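Local atomic coordinates of integral membrane indolylacetylinositol arabinosyltransferase EmbC (Mycolicibacterium smegmatis, PDB entry 7BVE), a protein that probably polymerises arabinose into the arabinan of the mycobacterial cell wall, and binds the antituberculosis drug ethambutol. Residues 299-304 and 1002-1007; 730-735 and 968-973; 961-966 and 989-994; 1020-1025 and 1039-1044. All blocks are in the same frame, centred on the assembly; numbering follows the deposited sequence.

Interaction 1: 299-304 and 1002-1007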
loop_
_atom_site.group_PDB
_atom_site.type_symbol
_atom_site.label_atom_id
_atom_site.label_comp_id
_atom_site.label_asym_id
_atom_site.label_seq_id
_atom_site.Cartn_x
_atom_site.Cartn_y
_atom_site.Cartn_z
ATOM N N TYR A 299 11.454 24.982 -10.510
ATOM C CA TYR A 299 12.464 25.633 -9.696
ATOM C C TYR A 299 13.074 24.673 -8.692
ATOM O O TYR A 299 14.262 24.764 -8.381
ATOM C CB TYR A 299 11.814 26.832 -9.020
ATOM C CG TYR A 299 12.680 27.711 -8.179
ATOM C CD1 TYR A 299 13.633 28.529 -8.752
ATOM C CD2 TYR A 299 12.477 27.794 -6.814
ATOM C CE1 TYR A 299 14.396 29.364 -7.978
ATOM C CE2 TYR A 299 13.228 28.622 -6.039
ATOM C CZ TYR A 299 14.180 29.406 -6.623
ATOM O OH TYR A 299 14.930 30.237 -5.843
ATOM N N TYR A 300 12.287 23.732 -8.198
ATOM C CA TYR A 300 12.728 22.850 -7.136
ATOM C C TYR A 300 13.255 21.516 -7.636
ATOM O O TYR A 300 13.778 20.749 -6.833
ATOM C CB TYR A 300 11.582 22.610 -6.152
ATOM C CG TYR A 300 11.151 23.837 -5.386
ATOM C CD1 TYR A 300 11.866 24.279 -4.291
ATOM C CD2 TYR A 300 10.026 24.546 -5.759
ATOM C CE1 TYR A 300 11.478 25.391 -3.593
ATOM C CE2 TYR A 300 9.629 25.659 -5.066
ATOM C CZ TYR A 300 10.356 26.075 -3.985
ATOM O OH TYR A 300 9.959 27.185 -3.290
ATOM N N ARG A 301 13.151 21.216 -8.926
ATOM C CA ARG A 301 13.544 19.897 -9.393
ATOM C C ARG A 301 13.911 19.991 -10.866
ATOM O O ARG A 301 13.526 20.932 -11.560
ATOM C CB ARG A 301 12.423 18.882 -9.126
ATOM C CG ARG A 301 12.787 17.412 -9.230
ATOM C CD ARG A 301 11.702 16.532 -8.669
ATOM N NE ARG A 301 12.016 15.128 -8.887
ATOM C CZ ARG A 301 12.791 14.380 -8.104
ATOM N NH1 ARG A 301 12.995 13.117 -8.430
ATOM N NH2 ARG A 301 13.354 14.877 -7.023
ATOM N N TRP A 302 14.735 19.035 -11.301
ATOM C CA TRP A 302 15.086 18.749 -12.699
ATOM C C TRP A 302 15.908 19.846 -13.362
ATOM O O TRP A 302 15.605 20.243 -14.482
ATOM C CB TRP A 302 13.870 18.431 -13.569
ATOM C CG TRP A 302 13.096 17.250 -13.138
ATOM C CD1 TRP A 302 13.538 15.977 -13.067
ATOM C CD2 TRP A 302 11.697 17.200 -12.884
ATOM N NE1 TRP A 302 12.527 15.150 -12.682
ATOM C CE2 TRP A 302 11.378 15.876 -12.576
ATOM C CE3 TRP A 302 10.684 18.161 -12.830
ATOM C CZ2 TRP A 302 10.098 15.486 -12.233
ATOM C CZ3 TRP A 302 9.423 17.767 -12.488
ATOM C CH2 TRP A 302 9.138 16.446 -12.194
ATOM N N PHE A 303 16.936 20.342 -12.669
ATOM C CA PHE A 303 18.110 20.967 -13.287
ATOM C C PHE A 303 17.801 22.267 -14.021
ATOM O O PHE A 303 18.568 22.697 -14.877
ATOM C CB PHE A 303 18.788 19.970 -14.227
ATOM C CG PHE A 303 19.406 18.806 -13.520
ATOM C CD1 PHE A 303 20.086 18.975 -12.351
ATOM C CD2 PHE A 303 19.162 17.525 -13.946
ATOM C CE1 PHE A 303 20.610 17.889 -11.704
ATOM C CE2 PHE A 303 19.668 16.443 -13.277
ATOM C CZ PHE A 303 20.390 16.633 -12.159
ATOM N N GLY A 304 16.682 22.912 -13.715
ATOM C CA GLY A 304 16.349 24.146 -14.391
ATOM C C GLY A 304 15.656 23.985 -15.719
ATOM O O GLY A 304 15.559 24.954 -16.472
ATOM N N SER A 1002 11.676 16.657 1.791
ATOM C CA SER A 1002 12.996 17.048 1.305
ATOM C C SER A 1002 13.615 16.206 0.178
ATOM O O SER A 1002 14.471 16.744 -0.529
ATOM C CB SER A 1002 13.974 17.087 2.476
ATOM O OG SER A 1002 13.604 18.088 3.405
ATOM N N PRO A 1003 13.279 14.921 -0.041
ATOM C CA PRO A 1003 13.758 14.258 -1.269
ATOM C C PRO A 1003 13.201 14.784 -2.592
ATOM O O PRO A 1003 13.564 14.235 -3.636
ATOM C CB PRO A 1003 13.354 12.800 -1.058
ATOM C CG PRO A 1003 13.415 12.627 0.358
ATOM C CD PRO A 1003 12.926 13.889 0.956
ATOM N N VAL A 1004 12.331 15.792 -2.598
ATOM C CA VAL A 1004 11.983 16.453 -3.849
ATOM C C VAL A 1004 13.145 17.314 -4.325
ATOM O O VAL A 1004 13.445 17.378 -5.521
ATOM C CB VAL A 1004 10.693 17.271 -3.660
ATOM C CG1 VAL A 1004 10.347 18.067 -4.897
ATOM C CG2 VAL A 1004 9.554 16.356 -3.292
ATOM N N MET A 1005 13.855 17.941 -3.395
ATOM C CA MET A 1005 14.848 18.952 -3.717
ATOM C C MET A 1005 16.279 18.443 -3.645
ATOM O O MET A 1005 17.204 19.245 -3.744
ATOM C CB MET A 1005 14.685 20.139 -2.778
ATOM C CG MET A 1005 13.370 20.848 -2.918
ATOM S SD MET A 1005 13.199 22.173 -1.729
ATOM C CE MET A 1005 12.904 21.215 -0.263
ATOM N N ASP A 1006 16.492 17.139 -3.494
ATOM C CA ASP A 1006 17.832 16.638 -3.226
ATOM C C ASP A 1006 18.663 16.568 -4.505
ATOM O O ASP A 1006 18.260 17.027 -5.569
ATOM C CB ASP A 1006 17.769 15.278 -2.535
ATOM C CG ASP A 1006 17.012 14.232 -3.335
ATOM O OD1 ASP A 1006 16.391 14.558 -4.364
ATOM O OD2 ASP A 1006 17.044 13.053 -2.926
ATOM N N TYR A 1007 19.846 15.965 -4.384
ATOM C CA TYR A 1007 20.794 15.869 -5.486
ATOM C C TYR A 1007 20.333 14.936 -6.591
ATOM O O TYR A 1007 20.635 15.185 -7.759
ATOM C CB TYR A 1007 22.144 15.390 -4.958
ATOM C CG TYR A 1007 23.211 15.241 -6.011
ATOM C CD1 TYR A 1007 23.829 16.355 -6.554
ATOM C CD2 TYR A 1007 23.612 13.987 -6.453
ATOM C CE1 TYR A 1007 24.808 16.232 -7.516
ATOM C CE2 TYR A 1007 24.590 13.853 -7.420
ATOM C CZ TYR A 1007 25.186 14.984 -7.945
ATOM O OH TYR A 1007 26.164 14.875 -8.906
#
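R301 NH2 donates a hydrogen bond to V1004 O at 2.9 Å, a bond that ties together two irregular loops. The loop carrying 299-304 follows helix 281-293 in the GT-C family part of the enzyme, and 1002-1007 follows helix 995-1001 in the C-terminal domain, so this is a loop-to-loop junction between the two parts, next to the ethambutol pocket. The acceptor lies in the guanidinium plane, but the nitrogen sits above the plane of the V1004 carbonyl and so uses no lone pair squarely. R301 reaches that far because its chain is extended from CG to NE, with CG anti to the backbone N (chi1 -165°). Its methylene part has apolar neighbours: CG rests over the centre of the W302 ring, 3.8 Å above the plane, and CD comes within 4.3 Å of V1004 CG1. Beyond the bond, D1006 OD1 lies 4.0 Å from R301 NH2, too far for a salt bridge but of a charge that would favour the cation there. Arginine suits this place, joining a long apolar stem to a donor head. V1004 belongs to the drug site, its side chain about 4 Å from the ethambutol at the nearest atoms, so the bond holds the backbone of a residue whose side chain lines the pocket. The apolar half is a Met-aromatic contact. Y300 and M1005 run side by side in the same direction, and one face of the Y300 ring is covered by Y299, whose CD2 lies over its centre. M1005 SD approaches the ring obliquely, 3.6 Å from Y300 CD1.

Interaction 2: 730-735 and 968-973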
loop_
_atom_site.group_PDB
_atom_site.type_symbol
_atom_site.label_atom_id
_atom_site.label_comp_id
_atom_site.label_asym_id
_atom_site.label_seq_id
_atom_site.Cartn_x
_atom_site.Cartn_y
_atom_site.Cartn_z
ATOM N N CYS A 730 1.854 39.700 6.055
ATOM C CA CYS A 730 3.138 38.948 6.113
ATOM C C CYS A 730 2.924 37.452 6.369
ATOM O O CYS A 730 3.818 36.669 5.993
ATOM C CB CYS A 730 4.048 39.519 7.195
ATOM S SG CYS A 730 5.153 40.823 6.594
ATOM N N GLY A 731 1.800 37.059 6.978
ATOM C CA GLY A 731 1.606 35.649 7.264
ATOM C C GLY A 731 2.120 35.238 8.627
ATOM O O GLY A 731 1.877 35.899 9.641
ATOM N N LEU A 732 2.851 34.122 8.648
ATOM C CA LEU A 732 3.369 33.531 9.875
ATOM C C LEU A 732 4.637 34.215 10.360
ATOM O O LEU A 732 5.086 33.938 11.469
ATOM C CB LEU A 732 3.584 32.030 9.635
ATOM C CG LEU A 732 3.976 31.007 10.697
ATOM C CD1 LEU A 732 3.032 31.099 11.844
ATOM C CD2 LEU A 732 3.912 29.618 10.126
ATOM N N ALA A 733 5.194 35.143 9.588
ATOM C CA ALA A 733 6.446 35.782 9.953
ATOM C C ALA A 733 6.303 36.803 11.068
ATOM O O ALA A 733 7.318 37.222 11.622
ATOM C CB ALA A 733 7.054 36.453 8.733
ATOM N N ASN A 734 5.090 37.225 11.403
ATOM C CA ASN A 734 4.886 38.123 12.529
ATOM C C ASN A 734 4.712 37.396 13.849
ATOM O O ASN A 734 4.822 38.025 14.906
ATOM C CB ASN A 734 3.661 39.006 12.295
ATOM C CG ASN A 734 3.883 40.033 11.224
ATOM O OD1 ASN A 734 3.276 39.981 10.156
ATOM N ND2 ASN A 734 4.752 40.993 11.508
ATOM N N ASP A 735 4.447 36.096 13.811
ATOM C CA ASP A 735 4.115 35.326 14.994
ATOM C C ASP A 735 5.150 34.261 15.302
ATOM O O ASP A 735 4.863 33.324 16.045
ATOM C CB ASP A 735 2.732 34.717 14.821
ATOM C CG ASP A 735 1.646 35.766 14.869
ATOM O OD1 ASP A 735 1.821 36.753 15.607
ATOM O OD2 ASP A 735 0.634 35.639 14.157
ATOM N N GLY A 968 5.566 28.369 1.551
ATOM C CA GLY A 968 5.594 29.432 0.571
ATOM C C GLY A 968 4.434 30.387 0.657
ATOM O O GLY A 968 4.548 31.554 0.286
ATOM N N LEU A 969 3.308 29.892 1.153
ATOM C CA LEU A 969 2.098 30.683 1.253
ATOM C C LEU A 969 1.873 31.182 2.671
ATOM O O LEU A 969 1.051 32.080 2.874
ATOM C CB LEU A 969 0.900 29.852 0.782
ATOM C CG LEU A 969 -0.361 30.559 0.298
ATOM C CD1 LEU A 969 -0.086 31.229 -1.032
ATOM C CD2 LEU A 969 -1.502 29.591 0.171
ATOM N N ALA A 970 2.585 30.622 3.650
ATOM C CA ALA A 970 2.615 31.153 5.002
ATOM C C ALA A 970 3.688 32.202 5.195
ATOM O O ALA A 970 3.601 32.991 6.141
ATOM C CB ALA A 970 2.835 30.027 6.010
ATOM N N PHE A 971 4.694 32.240 4.321
ATOM C CA PHE A 971 5.765 33.236 4.349
ATOM C C PHE A 971 5.772 33.991 3.027
ATOM O O PHE A 971 6.622 33.737 2.168
ATOM C CB PHE A 971 7.118 32.568 4.582
ATOM C CG PHE A 971 7.260 31.941 5.929
ATOM C CD1 PHE A 971 7.676 32.684 7.011
ATOM C CD2 PHE A 971 6.949 30.617 6.120
ATOM C CE1 PHE A 971 7.792 32.116 8.240
ATOM C CE2 PHE A 971 7.061 30.050 7.355
ATOM C CZ PHE A 971 7.484 30.800 8.410
ATOM N N PRO A 972 4.839 34.924 2.819
ATOM C CA PRO A 972 4.744 35.580 1.514
ATOM C C PRO A 972 5.540 36.866 1.374
ATOM O O PRO A 972 5.702 37.336 0.243
ATOM C CB PRO A 972 3.248 35.863 1.413
ATOM C CG PRO A 972 2.867 36.176 2.773
ATOM C CD PRO A 972 3.702 35.311 3.673
ATOM N N CYS A 973 6.043 37.408 2.487
ATOM C CA CYS A 973 6.811 38.684 2.458
ATOM C C CYS A 973 8.296 38.422 2.170
ATOM O O CYS A 973 8.980 39.358 1.708
ATOM C CB CYS A 973 6.675 39.429 3.781
ATOM S SG CYS A 973 5.211 40.494 3.862
#
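L732 and A970 lie at the tightly packed part of this contact, joined by the amide of L732, which donates a nearly straight hydrogen bond (173°) to A970 O at 2.9 Å. The same oxygen receives a CA-H...O contact from G731 CA at 3.5 Å. Glycine fits here twice over: its positive phi of 91° is readily adopted without a side chain, and the bare CA lets the A970 carbonyl draw close. Beside this, the F971 ring closes the apolar side. L732 CB sits over one ring face, offset toward the rim, with CD2 4.1 Å from F971 CZ; A733 CB stands 4.2 Å from F971 CD1. The leucine reaches the ring because CG is anti to the backbone N (chi1 -173°). Neither segment forms a regular helix or strand, and the two loops of the C-terminal domain, far apart in sequence, are crosslinked by the C730–C973 disulfide. That end is the more solvent-facing one: both cysteines are partly exposed, with Q952 of helix 951-954 against them, whereas L732, A733, A970 and F971 are buried. The modelled separation from C730 SG to C973 SG, 2.8 Å, exceeds a normal disulfide bond length, so its fine geometry carries little weight at this resolution. C973 points its CB toward the other loop.

Interaction 3: 961-966 and 989-994. With 95E (Ethambutol), chain G.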
loop_
_atom_site.group_PDB
_atom_site.type_symbol
_atom_site.label_atom_id
_atom_site.label_comp_id
_atom_site.label_asym_id
_atom_site.label_seq_id
_atom_site.Cartn_x
_atom_site.Cartn_y
_atom_site.Cartn_z
ATOM N N VAL A 961 16.179 34.176 0.465
ATOM C CA VAL A 961 15.816 33.110 1.384
ATOM C C VAL A 961 15.598 31.849 0.566
ATOM O O VAL A 961 15.023 31.893 -0.522
ATOM C CB VAL A 961 14.546 33.484 2.186
ATOM C CG1 VAL A 961 14.145 32.404 3.157
ATOM C CG2 VAL A 961 14.756 34.775 2.922
ATOM N N MET A 962 16.073 30.722 1.076
ATOM C CA MET A 962 15.743 29.432 0.489
ATOM C C MET A 962 14.488 28.897 1.170
ATOM O O MET A 962 14.536 28.343 2.263
ATOM C CB MET A 962 16.892 28.448 0.610
ATOM C CG MET A 962 16.529 27.161 -0.045
ATOM S SD MET A 962 17.752 25.874 -0.049
ATOM C CE MET A 962 16.720 24.592 -0.733
ATOM N N LEU A 963 13.353 29.075 0.516
ATOM C CA LEU A 963 12.101 28.525 0.998
ATOM C C LEU A 963 11.944 27.098 0.502
ATOM O O LEU A 963 12.379 26.756 -0.597
ATOM C CB LEU A 963 10.932 29.370 0.500
ATOM C CG LEU A 963 10.851 30.804 0.996
ATOM C CD1 LEU A 963 9.851 31.558 0.190
ATOM C CD2 LEU A 963 10.435 30.793 2.429
ATOM N N ASP A 964 11.311 26.263 1.312
ATOM C CA ASP A 964 10.957 24.945 0.819
ATOM C C ASP A 964 9.643 25.019 0.057
ATOM O O ASP A 964 8.989 26.059 0.000
ATOM C CB ASP A 964 10.868 23.941 1.959
ATOM C CG ASP A 964 12.213 23.680 2.600
ATOM O OD1 ASP A 964 13.250 23.953 1.965
ATOM O OD2 ASP A 964 12.246 23.157 3.722
ATOM N N TRP A 965 9.255 23.907 -0.550
ATOM C CA TRP A 965 8.098 23.960 -1.430
ATOM C C TRP A 965 6.775 23.866 -0.688
ATOM O O TRP A 965 5.721 23.964 -1.321
ATOM C CB TRP A 965 8.189 22.871 -2.496
ATOM C CG TRP A 965 8.169 21.475 -2.015
ATOM C CD1 TRP A 965 9.238 20.717 -1.685
ATOM C CD2 TRP A 965 7.019 20.644 -1.845
ATOM N NE1 TRP A 965 8.834 19.470 -1.301
ATOM C CE2 TRP A 965 7.472 19.399 -1.392
ATOM C CE3 TRP A 965 5.647 20.836 -2.026
ATOM C CZ2 TRP A 965 6.608 18.353 -1.115
ATOM C CZ3 TRP A 965 4.797 19.799 -1.751
ATOM C CH2 TRP A 965 5.277 18.574 -1.300
ATOM N N LEU A 966 6.799 23.684 0.625
ATOM C CA LEU A 966 5.621 23.829 1.464
ATOM C C LEU A 966 5.509 25.215 2.074
ATOM O O LEU A 966 4.421 25.789 2.096
ATOM C CB LEU A 966 5.645 22.792 2.583
ATOM C CG LEU A 966 5.363 21.340 2.230
ATOM C CD1 LEU A 966 5.716 20.474 3.395
ATOM C CD2 LEU A 966 3.902 21.184 1.936
ATOM N N TRP A 989 19.402 32.386 4.229
ATOM C CA TRP A 989 18.554 31.790 5.244
ATOM C C TRP A 989 17.911 30.551 4.651
ATOM O O TRP A 989 17.998 30.303 3.452
ATOM C CB TRP A 989 17.479 32.776 5.716
ATOM C CG TRP A 989 18.005 34.004 6.393
ATOM C CD1 TRP A 989 18.221 35.220 5.828
ATOM C CD2 TRP A 989 18.362 34.135 7.767
ATOM N NE1 TRP A 989 18.704 36.097 6.761
ATOM C CE2 TRP A 989 18.797 35.452 7.963
ATOM C CE3 TRP A 989 18.355 33.263 8.853
ATOM C CZ2 TRP A 989 19.218 35.914 9.194
ATOM C CZ3 TRP A 989 18.766 33.726 10.067
ATOM C CH2 TRP A 989 19.199 35.033 10.232
ATOM N N ARG A 990 17.254 29.767 5.491
ATOM C CA ARG A 990 16.468 28.640 5.018
ATOM C C ARG A 990 15.324 28.401 5.991
ATOM O O ARG A 990 15.531 28.424 7.202
ATOM C CB ARG A 990 17.311 27.377 4.889
ATOM C CG ARG A 990 16.528 26.221 4.357
ATOM C CD ARG A 990 17.279 24.937 4.385
ATOM N NE ARG A 990 16.357 23.840 4.132
ATOM C CZ ARG A 990 16.680 22.554 4.220
ATOM N NH1 ARG A 990 17.907 22.201 4.562
ATOM N NH2 ARG A 990 15.767 21.628 3.984
ATOM N N ILE A 991 14.123 28.176 5.468
ATOM C CA ILE A 991 12.945 27.906 6.283
ATOM C C ILE A 991 12.441 26.509 5.954
ATOM O O ILE A 991 12.236 26.179 4.784
ATOM C CB ILE A 991 11.851 28.966 6.057
ATOM C CG1 ILE A 991 12.365 30.332 6.488
ATOM C CG2 ILE A 991 10.627 28.647 6.854
ATOM C CD1 ILE A 991 11.520 31.461 6.045
ATOM N N LEU A 992 12.247 25.694 6.982
ATOM C CA LEU A 992 11.872 24.299 6.847
ATOM C C LEU A 992 10.474 24.071 7.410
ATOM O O LEU A 992 9.954 24.910 8.151
ATOM C CB LEU A 992 12.860 23.386 7.587
ATOM C CG LEU A 992 14.299 23.208 7.121
ATOM C CD1 LEU A 992 15.198 24.300 7.651
ATOM C CD2 LEU A 992 14.800 21.872 7.543
ATOM N N PRO A 993 9.823 22.953 7.062
ATOM C CA PRO A 993 8.636 22.530 7.809
ATOM C C PRO A 993 9.000 21.852 9.119
ATOM O O PRO A 993 10.166 21.852 9.520
ATOM C CB PRO A 993 7.955 21.543 6.857
ATOM C CG PRO A 993 8.503 21.840 5.547
ATOM C CD PRO A 993 9.900 22.262 5.771
ATOM N N ASP A 994 8.018 21.263 9.800
ATOM C CA ASP A 994 8.312 20.477 10.991
ATOM C C ASP A 994 9.047 19.192 10.616
ATOM O O ASP A 994 9.225 18.868 9.442
ATOM C CB ASP A 994 7.035 20.169 11.766
ATOM C CG ASP A 994 6.000 19.440 10.936
ATOM O OD1 ASP A 994 6.137 19.370 9.699
ATOM O OD2 ASP A 994 5.048 18.902 11.538
HETATM C C2 95E G . 5.209 20.526 -10.905
HETATM O O12 95E G . 2.758 16.718 -3.746
HETATM C C11 95E G . 2.817 17.070 -4.876
HETATM C C10 95E G . 4.163 17.229 -5.582
HETATM C C13 95E G . 5.314 17.237 -4.583
HETATM C C14 95E G . 6.198 16.002 -4.710
HETATM N N9 95E G . 4.184 18.471 -6.325
HETATM C C8 95E G . 3.781 18.183 -7.682
HETATM C C7 95E G . 4.608 19.011 -8.654
HETATM N N6 95E G . 4.027 20.326 -8.800
HETATM C C3 95E G . 3.854 20.558 -10.214
HETATM O O1 95E G . 5.497 19.589 -11.566
HETATM C C4 95E G . 3.202 21.916 -10.406
HETATM C C5 95E G . 2.254 22.213 -9.251
#
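D964 turns its buried carboxylate into the backbone of the adjoining segment, where OD2 lies 3.2 Å from I991 O, acceptor beside acceptor, with no hydrogen bond between them. R990 probably offsets part of this: its guanidinium presents its edge to the aspartate in a long salt bridge, D964 OD1 to R990 NE at 3.8 Å, the two planar groups turned 66° apart. L992 CG covers one face of that guanidinium. P993 CD also touches D964 OD2, at 3.2 Å. Upstream, strands 961-963 and 989-992 run parallel, with M962 paired with R990: M962 N donates to W989 O at 3.1 Å, and I991 N returns a bond to M962 O at 3.2 Å. Branched residues fill the face shared by V961, L963 and I991, where I991 CD1 touches both V961 CG1 and L963 CD2, the latter at 3.8 Å. Past the strand, W965 reaches the drug: C13 of ethambutol lies over one indole face, 3.5 Å from W965 CH2, and L966 CG backs the opposite face. A broad flat ring suits such a pocket wall. L966 CD1 meets P993 CG, the two side chains crossing at about a right angle. Strand 961-963 forms an edge of the mixed sheet, strand 1039-1045 adjoins 989-992 on its other side, and D994 N-caps helix 995-1001 through a weak bond to G997.

Interaction 4: 1020-1025 and 1039-1044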
loop_
_atom_site.group_PDB
_atom_site.type_symbol
_atom_site.label_atom_id
_atom_site.label_comp_id
_atom_site.label_asym_id
_atom_site.label_seq_id
_atom_site.Cartn_x
_atom_site.Cartn_y
_atom_site.Cartn_z
ATOM N N LEU A 1020 27.583 25.969 0.998
ATOM C CA LEU A 1020 27.226 26.635 2.237
ATOM C C LEU A 1020 27.178 25.624 3.372
ATOM O O LEU A 1020 26.941 24.436 3.156
ATOM C CB LEU A 1020 25.861 27.311 2.107
ATOM C CG LEU A 1020 25.690 28.375 1.034
ATOM C CD1 LEU A 1020 24.247 28.711 0.884
ATOM C CD2 LEU A 1020 26.464 29.606 1.378
ATOM N N ARG A 1021 27.388 26.106 4.595
ATOM C CA ARG A 1021 27.203 25.292 5.792
ATOM C C ARG A 1021 26.036 25.827 6.615
ATOM O O ARG A 1021 25.859 27.051 6.715
ATOM C CB ARG A 1021 28.485 25.237 6.625
ATOM C CG ARG A 1021 29.002 26.566 7.068
ATOM C CD ARG A 1021 30.254 26.460 7.884
ATOM N NE ARG A 1021 30.680 27.786 8.307
ATOM C CZ ARG A 1021 31.721 28.023 9.090
ATOM N NH1 ARG A 1021 32.450 27.016 9.547
ATOM N NH2 ARG A 1021 32.030 29.267 9.423
ATOM N N PRO A 1022 25.197 24.972 7.184
ATOM C CA PRO A 1022 24.019 25.452 7.911
ATOM C C PRO A 1022 24.296 25.655 9.396
ATOM O O PRO A 1022 25.297 25.198 9.947
ATOM C CB PRO A 1022 23.009 24.329 7.695
ATOM C CG PRO A 1022 23.841 23.127 7.595
ATOM C CD PRO A 1022 25.108 23.531 6.904
ATOM N N SER A 1023 23.358 26.339 10.046
ATOM C CA SER A 1023 23.436 26.665 11.464
ATOM C C SER A 1023 22.048 26.988 12.002
ATOM O O SER A 1023 21.408 27.919 11.515
ATOM C CB SER A 1023 24.381 27.846 11.680
ATOM O OG SER A 1023 24.406 28.253 13.032
ATOM N N SER A 1024 21.577 26.245 13.000
ATOM C CA SER A 1024 20.231 26.429 13.527
ATOM C C SER A 1024 20.113 27.690 14.373
ATOM O O SER A 1024 21.071 28.138 15.004
ATOM C CB SER A 1024 19.809 25.231 14.370
ATOM O OG SER A 1024 19.600 24.093 13.564
ATOM N N VAL A 1025 18.912 28.259 14.374
ATOM C CA VAL A 1025 18.564 29.444 15.149
ATOM C C VAL A 1025 17.388 29.068 16.044
ATOM O O VAL A 1025 16.446 28.425 15.567
ATOM C CB VAL A 1025 18.221 30.629 14.233
ATOM C CG1 VAL A 1025 17.828 31.851 15.032
ATOM C CG2 VAL A 1025 19.375 30.963 13.334
ATOM N N SER A 1039 11.412 25.207 11.361
ATOM C CA SER A 1039 12.696 25.663 11.868
ATOM C C SER A 1039 13.338 26.630 10.887
ATOM O O SER A 1039 12.933 26.707 9.732
ATOM C CB SER A 1039 13.632 24.485 12.152
ATOM O OG SER A 1039 13.900 23.733 10.994
ATOM N N LEU A 1040 14.332 27.366 11.374
ATOM C CA LEU A 1040 15.069 28.374 10.628
ATOM C C LEU A 1040 16.563 28.087 10.725
ATOM O O LEU A 1040 17.046 27.614 11.753
ATOM C CB LEU A 1040 14.773 29.767 11.180
ATOM C CG LEU A 1040 15.412 30.998 10.548
ATOM C CD1 LEU A 1040 14.913 31.195 9.141
ATOM C CD2 LEU A 1040 15.150 32.215 11.382
ATOM N N GLN A 1041 17.297 28.364 9.647
ATOM C CA GLN A 1041 18.736 28.146 9.610
ATOM C C GLN A 1041 19.442 29.355 9.019
ATOM O O GLN A 1041 18.878 30.094 8.215
ATOM C CB GLN A 1041 19.098 26.911 8.790
ATOM C CG GLN A 1041 18.643 25.620 9.383
ATOM C CD GLN A 1041 19.032 24.445 8.543
ATOM O OE1 GLN A 1041 19.602 24.604 7.473
ATOM N NE2 GLN A 1041 18.727 23.252 9.019
ATOM N N ARG A 1042 20.695 29.548 9.425
ATOM C CA ARG A 1042 21.618 30.467 8.768
ATOM C C ARG A 1042 22.440 29.669 7.777
ATOM O O ARG A 1042 22.771 28.513 8.040
ATOM C CB ARG A 1042 22.552 31.155 9.761
ATOM C CG ARG A 1042 21.920 32.220 10.589
ATOM C CD ARG A 1042 22.876 32.803 11.603
ATOM N NE ARG A 1042 23.179 31.832 12.646
ATOM C CZ ARG A 1042 24.084 32.015 13.598
ATOM N NH1 ARG A 1042 24.779 33.142 13.647
ATOM N NH2 ARG A 1042 24.298 31.067 14.501
ATOM N N LEU A 1043 22.773 30.275 6.651
ATOM C CA LEU A 1043 23.638 29.641 5.669
ATOM C C LEU A 1043 24.913 30.464 5.536
ATOM O O LEU A 1043 24.863 31.635 5.157
ATOM C CB LEU A 1043 22.920 29.499 4.333
ATOM C CG LEU A 1043 21.693 28.590 4.348
ATOM C CD1 LEU A 1043 21.051 28.565 2.992
ATOM C CD2 LEU A 1043 22.029 27.196 4.780
ATOM N N THR A 1044 26.047 29.851 5.854
ATOM C CA THR A 1044 27.329 30.525 5.912
ATOM C C THR A 1044 28.258 29.949 4.854
ATOM O O THR A 1044 28.345 28.721 4.726
ATOM C CB THR A 1044 27.956 30.352 7.301
ATOM O OG1 THR A 1044 27.027 30.776 8.304
ATOM C CG2 THR A 1044 29.220 31.177 7.432
#
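R1021 and T1044 pair through two backbone hydrogen bonds, R1021 N to T1044 O at 2.8 Å and T1044 N to R1021 O at 2.9 Å. S1023 O accepts a third from R1042 N at 2.7 Å. P1022 takes the non-hydrogen-bonded place opposite L1043, which suits a residue without an N-H, while its CA contacts R1042 O. Polar side-chain links are slight: R1042 NH2 gives S1023 OG a weak, bent bond of 3.2 Å, on the face that also bears R1021 and T1044. The serine hydroxyl meets it because OG is turned anti to the backbone N (chi1 176°). Van der Waals contacts do the rest. R1021, with CG between its own N and carbonyl carbon (chi1 58°), runs an extended chain past T1044, and NE comes 3.8 Å from T1044 CG2, the threonine meeting the edge of the guanidinium. V1025 CG2 packs on R1042 CG at about a right angle between the side chains. On the L1043 side, L1020 CD1 touches L1043 CB at 3.8 Å, also crosswise, and P1022 CB abuts Q1041 OE1. The exposed R1021 suits a place where its polar end can face solvent. The strands form a beta hairpin within the mixed sheet of the C-terminal domain.

In the fold
Along the chain, interaction 1 opens first, and interactions 2 and 3 both fall between its two segments; their own segments alternate, 730-735, 961-966, 968-973, 989-994. Interaction 4 comes last. Interactions 3 and 4 share the mixed sheet of the C-terminal domain, strands 989-992 and 1039-1045 being neighbours, with centres 11 Å apart. Interactions 2 and 3, centred 12 Å apart, meet where F971 packs on I991. Interaction 1, 13 Å from interaction 3 between centres, touches it through Y300 on L963 and V1004 on W965. The segment leaving edge strand 961-963 thus carries W965 into the ethambutol pocket, where the C-terminal domain meets the GT-C part, before reaching the disulfide-linked loop.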